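Local coordinates for protein cycloalternan-forming enzyme (Listeria monocytogenes serovar 1/2a, PDB 5F7U) that is a multidomain protein of glycosyl hydrolase family 31, with a TIM barrel and several beta domains, that binds glycan and magnesium ions, at residues A[163-168]-A[225-230]; A[806-811]-A[901-906]. The protein carries 1 engineered substitution. All blocks are in the same frame, centred on the assembly; numbering follows the deposited sequence. Where two conformers were deposited one is given.

Overall arrangement
The chain starts with beta domains, and interaction 1 comes first. It closes a loop of 56 residues, about half of them strand, between the end of strand 158-164 and strand 214-229 in the galactose mutarotase-like domain. The eight-stranded parallel TIM barrel follows. Interaction 2 comes after it and closes a loop of 89 residues. It ties the turn after strand 801-806 to helix 899-904 in the beta domains that follow the barrel. The two loops lie in series along the chain, and they neither nest nor cross. The centres of interactions 1 and 2 are about 70 Å apart, on opposite sides of the chain's centre. The nearest atoms of interactions 1 and 2 are about 54 Å apart. Each contact is therefore local to its own part of the fold.

Interaction 1: A[163-168]-A[225-230]; sequences LSPTGK and LGWLTD
Trp227 takes Pro165 over one face of its indole and the Leu163 methyl CD2 obliquely to the ring. Its side chain can be followed outward from the backbone. CB of Trp227 lies 4.0 Å from Pro165 CG. The next atom, Trp227 CG, approaches the same Pro165 CG to 3.7 Å. With chi1 at 52°, CG sits between the backbone N and the carbonyl carbon, and the indole face is turned to the proline. CD1, NE1 and CE2 all face Pro165 CB, while CD2 is shared by Pro165 CB and CG. This is a CH-pi contact: Pro165 CB stands 3.6 Å from the centroid of the Trp227 five-membered ring, only 3° off its normal. The polar atom NE1 is satisfied by Glu119 OE1 on strand 106-129.

The six-membered ring carries the contact on to a leucine. Trp227 CE3 is 3.9 Å from Leu163 CD2, and CZ3 is a little farther from that methyl. The two side chains cross at about a right angle. Leu163 CD2 also meets Leu225 CD1 at 3.9 Å, where the two leucines reach toward each other tip to tip. One methyl thus touches both partners on the second segment.

All four touching side chains are buried, and the contact between the segments is apolar. Beyond Pro165 the chain turns away through an ST turn at Thr166. Phe145 also meets the Trp227 ring, with the planes at about 20°, and Pro165 touches Ile235 and Tyr238 of strand 235-243. Strands 158-164 and 214-229 pair with other strands, not with each other. Side-chain packing between such strands is in keeping with the beta sandwich of a galactose mutarotase-like domain.

Interaction 2: A[806-811]-A[901-906]; sequences MTDGYQ and AFNEAT
Tyr810 OH has two polar partners, Thr875 OG1 and a water 2.7 Å away that ties it to Asn903. The water donates to Asn903 OD1 at 2.8 Å. That oxygen also lies at the edge of the tyrosine ring, 3.2 Å from Tyr810 CE2, with ring and amide planes nearly coplanar. The other end of the amide is fixed as well. Asn903 ND2 donates to Asp808 O at 3.0 Å, fairly straight at 161°, with the acceptor close to the amide plane. Both ends of the amide are thus used, which sets its flip.

The Asp808 carboxylate stacks on this amide with the planes 22° apart, and its OD1 is bonded to Asn825 ND2. A chi1 of -176° sets Phe902 CG anti to the backbone N and brings the ring edge to the face of Tyr810. The pair is offset edge-to-face, with ring centroids 5.7 Å apart. Lys921 makes a cation-pi contact with Phe902.

Thr807 to Tyr810 form a type I beta turn that includes an ST turn at Thr807. The turn follows edge strand 801-806 of a mixed beta sheet and packs against the last turn of helix 899-904.

Interaction 1: A[163-168]-A[225-230]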
loop_
_atom_site.group_PDB
_atom_site.type_symbol
_atom_site.label_atom_id
_atom_site.label_comp_id
_atom_site.label_asym_id
_atom_site.label_seq_id
_atom_site.Cartn_x
_atom_site.Cartn_y
_atom_site.Cartn_z
ATOM N N LEU A 163 26.739 2.208 -13.796
ATOM C CA LEU A 163 27.892 3.101 -13.960
ATOM C C LEU A 163 29.054 2.577 -13.124
ATOM O O LEU A 163 28.901 2.354 -11.909
ATOM C CB LEU A 163 27.528 4.527 -13.521
ATOM C CG LEU A 163 28.713 5.508 -13.517
ATOM C CD1 LEU A 163 29.126 5.917 -14.943
ATOM C CD2 LEU A 163 28.360 6.717 -12.655
ATOM N N SER A 164 30.205 2.411 -13.786
ATOM C CA SER A 164 31.490 2.095 -13.144
ATOM C C SER A 164 32.409 3.321 -13.297
ATOM O O SER A 164 32.994 3.509 -14.373
ATOM C CB SER A 164 32.135 0.884 -13.863
ATOM O OG SER A 164 33.419 0.579 -13.325
ATOM N N PRO A 165 32.547 4.151 -12.241
ATOM C CA PRO A 165 33.415 5.344 -12.342
ATOM C C PRO A 165 34.850 5.043 -12.792
ATOM O O PRO A 165 35.395 5.793 -13.595
ATOM C CB PRO A 165 33.398 5.886 -10.917
ATOM C CG PRO A 165 31.975 5.605 -10.493
ATOM C CD PRO A 165 31.764 4.179 -10.985
ATOM N N THR A 166 35.438 3.958 -12.287
ATOM C CA THR A 166 36.810 3.568 -12.679
ATOM C C THR A 166 36.880 2.806 -14.005
ATOM O O THR A 166 37.969 2.673 -14.583
ATOM C CB THR A 166 37.504 2.701 -11.612
ATOM O OG1 THR A 166 36.847 1.423 -11.529
ATOM C CG2 THR A 166 37.491 3.401 -10.240
ATOM N N GLY A 167 35.743 2.282 -14.453
ATOM C CA GLY A 167 35.669 1.433 -15.641
ATOM C C GLY A 167 36.158 0.007 -15.422
ATOM O O GLY A 167 36.223 -0.774 -16.376
ATOM N N LYS A 168 36.475 -0.351 -14.178
ATOM C CA LYS A 168 36.987 -1.687 -13.845
ATOM C C LYS A 168 35.907 -2.753 -13.660
ATOM O O LYS A 168 36.212 -3.955 -13.636
ATOM C CB LYS A 168 37.897 -1.629 -12.614
ATOM C CG LYS A 168 39.121 -0.750 -12.811
ATOM C CD LYS A 168 40.018 -0.759 -11.579
ATOM C CE LYS A 168 41.203 0.177 -11.760
ATOM N NZ LYS A 168 42.157 0.064 -10.619
ATOM N N LEU A 225 25.489 13.236 -14.057
ATOM C CA LEU A 225 25.774 11.941 -13.474
ATOM C C LEU A 225 27.172 11.927 -12.873
ATOM O O LEU A 225 28.157 12.163 -13.573
ATOM C CB LEU A 225 25.660 10.878 -14.580
ATOM C CG LEU A 225 25.962 9.407 -14.311
ATOM C CD1 LEU A 225 25.094 8.853 -13.183
ATOM C CD2 LEU A 225 25.737 8.657 -15.608
ATOM N N GLY A 226 27.245 11.644 -11.576
ATOM C CA GLY A 226 28.503 11.825 -10.853
ATOM C C GLY A 226 28.715 10.930 -9.655
ATOM O O GLY A 226 27.808 10.206 -9.234
ATOM N N TRP A 227 29.925 10.992 -9.113
ATOM C CA TRP A 227 30.337 10.171 -7.973
ATOM C C TRP A 227 31.260 11.040 -7.111
ATOM O O TRP A 227 31.954 11.951 -7.619
ATOM C CB TRP A 227 31.050 8.883 -8.428
ATOM C CG TRP A 227 32.183 9.150 -9.379
ATOM C CD1 TRP A 227 33.510 9.271 -9.065
ATOM C CD2 TRP A 227 32.074 9.399 -10.781
ATOM N NE1 TRP A 227 34.237 9.556 -10.200
ATOM C CE2 TRP A 227 33.381 9.642 -11.266
ATOM C CE3 TRP A 227 30.996 9.422 -11.689
ATOM C CZ2 TRP A 227 33.646 9.915 -12.625
ATOM C CZ3 TRP A 227 31.256 9.699 -13.035
ATOM C CH2 TRP A 227 32.576 9.946 -13.489
ATOM N N LEU A 228 31.261 10.747 -5.815
ATOM C CA LEU A 228 31.984 11.525 -4.810
ATOM C C LEU A 228 33.192 10.707 -4.360
ATOM O O LEU A 228 33.033 9.619 -3.828
ATOM C CB LEU A 228 31.028 11.817 -3.640
ATOM C CG LEU A 228 31.582 12.607 -2.467
ATOM C CD1 LEU A 228 31.976 14.010 -2.899
ATOM C CD2 LEU A 228 30.523 12.664 -1.370
ATOM N N THR A 229 34.404 11.208 -4.615
ATOM C CA THR A 229 35.599 10.387 -4.507
ATOM C C THR A 229 36.800 11.212 -4.048
ATOM O O THR A 229 36.842 12.430 -4.268
ATOM C CB THR A 229 35.926 9.674 -5.860
ATOM O OG1 THR A 229 37.043 8.800 -5.691
ATOM C CG2 THR A 229 36.279 10.667 -6.973
ATOM N N ASP A 230 37.746 10.550 -3.395
ATOM C CA ASP A 230 39.042 11.173 -3.143
ATOM C C ASP A 230 39.994 10.967 -4.328
ATOM O O ASP A 230 41.111 11.495 -4.321
ATOM C CB ASP A 230 39.657 10.685 -1.820
ATOM C CG ASP A 230 40.134 9.237 -1.883
ATOM O OD1 ASP A 230 39.587 8.434 -2.670
ATOM O OD2 ASP A 230 41.055 8.906 -1.134
#

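Interaction 2: A[806-811]-A[901-906]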
loop_
_atom_site.group_PDB
_atom_site.type_symbol
_atom_site.label_atom_id
_atom_site.label_comp_id
_atom_site.label_asym_id
_atom_site.label_seq_id
_atom_site.Cartn_x
_atom_site.Cartn_y
_atom_site.Cartn_z
ATOM N N MET A 806 -23.329 -14.378 -1.401
ATOM C CA MET A 806 -24.560 -13.768 -0.854
ATOM C C MET A 806 -25.407 -14.767 -0.083
ATOM O O MET A 806 -25.322 -15.974 -0.316
ATOM C CB MET A 806 -25.420 -13.172 -1.987
ATOM C CG MET A 806 -24.709 -12.155 -2.865
ATOM S SD MET A 806 -24.200 -10.660 -2.003
ATOM C CE MET A 806 -25.407 -9.490 -2.611
ATOM N N THR A 807 -26.240 -14.253 0.822
ATOM C CA THR A 807 -27.263 -15.075 1.492
ATOM C C THR A 807 -28.475 -15.183 0.562
ATOM O O THR A 807 -28.501 -14.565 -0.507
ATOM C CB THR A 807 -27.753 -14.430 2.798
ATOM O OG1 THR A 807 -28.493 -13.241 2.486
ATOM C CG2 THR A 807 -26.584 -14.101 3.724
ATOM N N ASP A 808 -29.502 -15.927 0.982
ATOM C CA ASP A 808 -30.769 -15.927 0.254
ATOM C C ASP A 808 -31.466 -14.559 0.197
ATOM O O ASP A 808 -32.461 -14.396 -0.518
ATOM C CB ASP A 808 -31.734 -16.958 0.854
ATOM C CG ASP A 808 -31.397 -18.379 0.453
ATOM O OD1 ASP A 808 -30.439 -18.601 -0.312
ATOM O OD2 ASP A 808 -32.114 -19.294 0.900
ATOM N N GLY A 809 -30.985 -13.599 0.981
ATOM C CA GLY A 809 -31.501 -12.232 0.945
ATOM C C GLY A 809 -30.977 -11.435 -0.241
ATOM O O GLY A 809 -31.610 -10.476 -0.683
ATOM N N TYR A 810 -29.805 -11.819 -0.748
ATOM C CA TYR A 810 -29.215 -11.230 -1.956
ATOM C C TYR A 810 -28.945 -9.705 -1.901
ATOM O O TYR A 810 -28.856 -9.049 -2.939
ATOM C CB TYR A 810 -30.066 -11.606 -3.192
ATOM C CG TYR A 810 -29.823 -13.013 -3.697
ATOM C CD1 TYR A 810 -28.662 -13.321 -4.423
ATOM C CD2 TYR A 810 -30.745 -14.032 -3.466
ATOM C CE1 TYR A 810 -28.431 -14.600 -4.901
ATOM C CE2 TYR A 810 -30.523 -15.320 -3.949
ATOM C CZ TYR A 810 -29.366 -15.594 -4.665
ATOM O OH TYR A 810 -29.152 -16.874 -5.141
ATOM N N GLN A 811 -28.825 -9.152 -0.698
ATOM C CA GLN A 811 -28.424 -7.750 -0.555
ATOM C C GLN A 811 -27.013 -7.671 0.017
ATOM O O GLN A 811 -26.615 -8.538 0.785
ATOM C CB GLN A 811 -29.383 -6.993 0.362
ATOM C CG GLN A 811 -30.845 -6.996 -0.138
ATOM C CD GLN A 811 -31.076 -6.058 -1.324
ATOM O OE1 GLN A 811 -30.629 -4.915 -1.300
ATOM N NE2 GLN A 811 -31.787 -6.533 -2.368
ATOM N N ALA A 901 -39.647 -17.719 -4.215
ATOM C CA ALA A 901 -39.782 -18.615 -5.366
ATOM C C ALA A 901 -38.444 -18.768 -6.073
ATOM O O ALA A 901 -38.055 -19.880 -6.455
ATOM C CB ALA A 901 -40.843 -18.089 -6.331
ATOM N N PHE A 902 -37.739 -17.645 -6.217
ATOM C CA PHE A 902 -36.395 -17.630 -6.785
ATOM C C PHE A 902 -35.430 -18.525 -6.029
ATOM O O PHE A 902 -34.664 -19.271 -6.650
ATOM C CB PHE A 902 -35.831 -16.206 -6.856
ATOM C CG PHE A 902 -34.494 -16.136 -7.532
ATOM C CD1 PHE A 902 -34.399 -16.243 -8.923
ATOM C CD2 PHE A 902 -33.316 -15.998 -6.783
ATOM C CE1 PHE A 902 -33.166 -16.188 -9.555
ATOM C CE2 PHE A 902 -32.083 -15.969 -7.410
ATOM C CZ PHE A 902 -32.001 -16.054 -8.796
ATOM N N ASN A 903 -35.458 -18.429 -4.702
ATOM C CA ASN A 903 -34.593 -19.243 -3.857
ATOM C C ASN A 903 -34.894 -20.747 -3.985
ATOM O O ASN A 903 -33.971 -21.565 -4.043
ATOM C CB ASN A 903 -34.647 -18.743 -2.415
ATOM C CG ASN A 903 -33.800 -17.485 -2.208
ATOM O OD1 ASN A 903 -32.700 -17.387 -2.733
ATOM N ND2 ASN A 903 -34.315 -16.528 -1.448
ATOM N N GLU A 904 -36.181 -21.085 -4.069
ATOM C CA GLU A 904 -36.633 -22.478 -4.233
ATOM C C GLU A 904 -36.344 -23.094 -5.624
ATOM O O GLU A 904 -36.121 -24.301 -5.732
ATOM C CB GLU A 904 -38.112 -22.603 -3.835
ATOM C CG GLU A 904 -38.301 -22.561 -2.317
ATOM C CD GLU A 904 -39.753 -22.439 -1.865
ATOM O OE1 GLU A 904 -40.294 -21.297 -1.820
ATOM O OE2 GLU A 904 -40.349 -23.485 -1.516
ATOM N N ALA A 905 -36.315 -22.259 -6.661
ATOM C CA ALA A 905 -36.049 -22.680 -8.053
ATOM C C ALA A 905 -34.665 -23.284 -8.287
ATOM O O ALA A 905 -33.694 -22.871 -7.652
ATOM C CB ALA A 905 -36.268 -21.512 -8.999
ATOM N N THR A 906 -34.591 -24.269 -9.186
ATOM C CA THR A 906 -33.309 -24.825 -9.671
ATOM C C THR A 906 -32.613 -23.885 -10.666
ATOM O O THR A 906 -31.389 -23.740 -10.641
ATOM C CB THR A 906 -33.519 -26.213 -10.308
ATOM O OG1 THR A 906 -34.022 -27.093 -9.303
ATOM C CG2 THR A 906 -32.213 -26.806 -10.845
HETATM O O HOH W 1 -30.856 -18.830 -4.327
#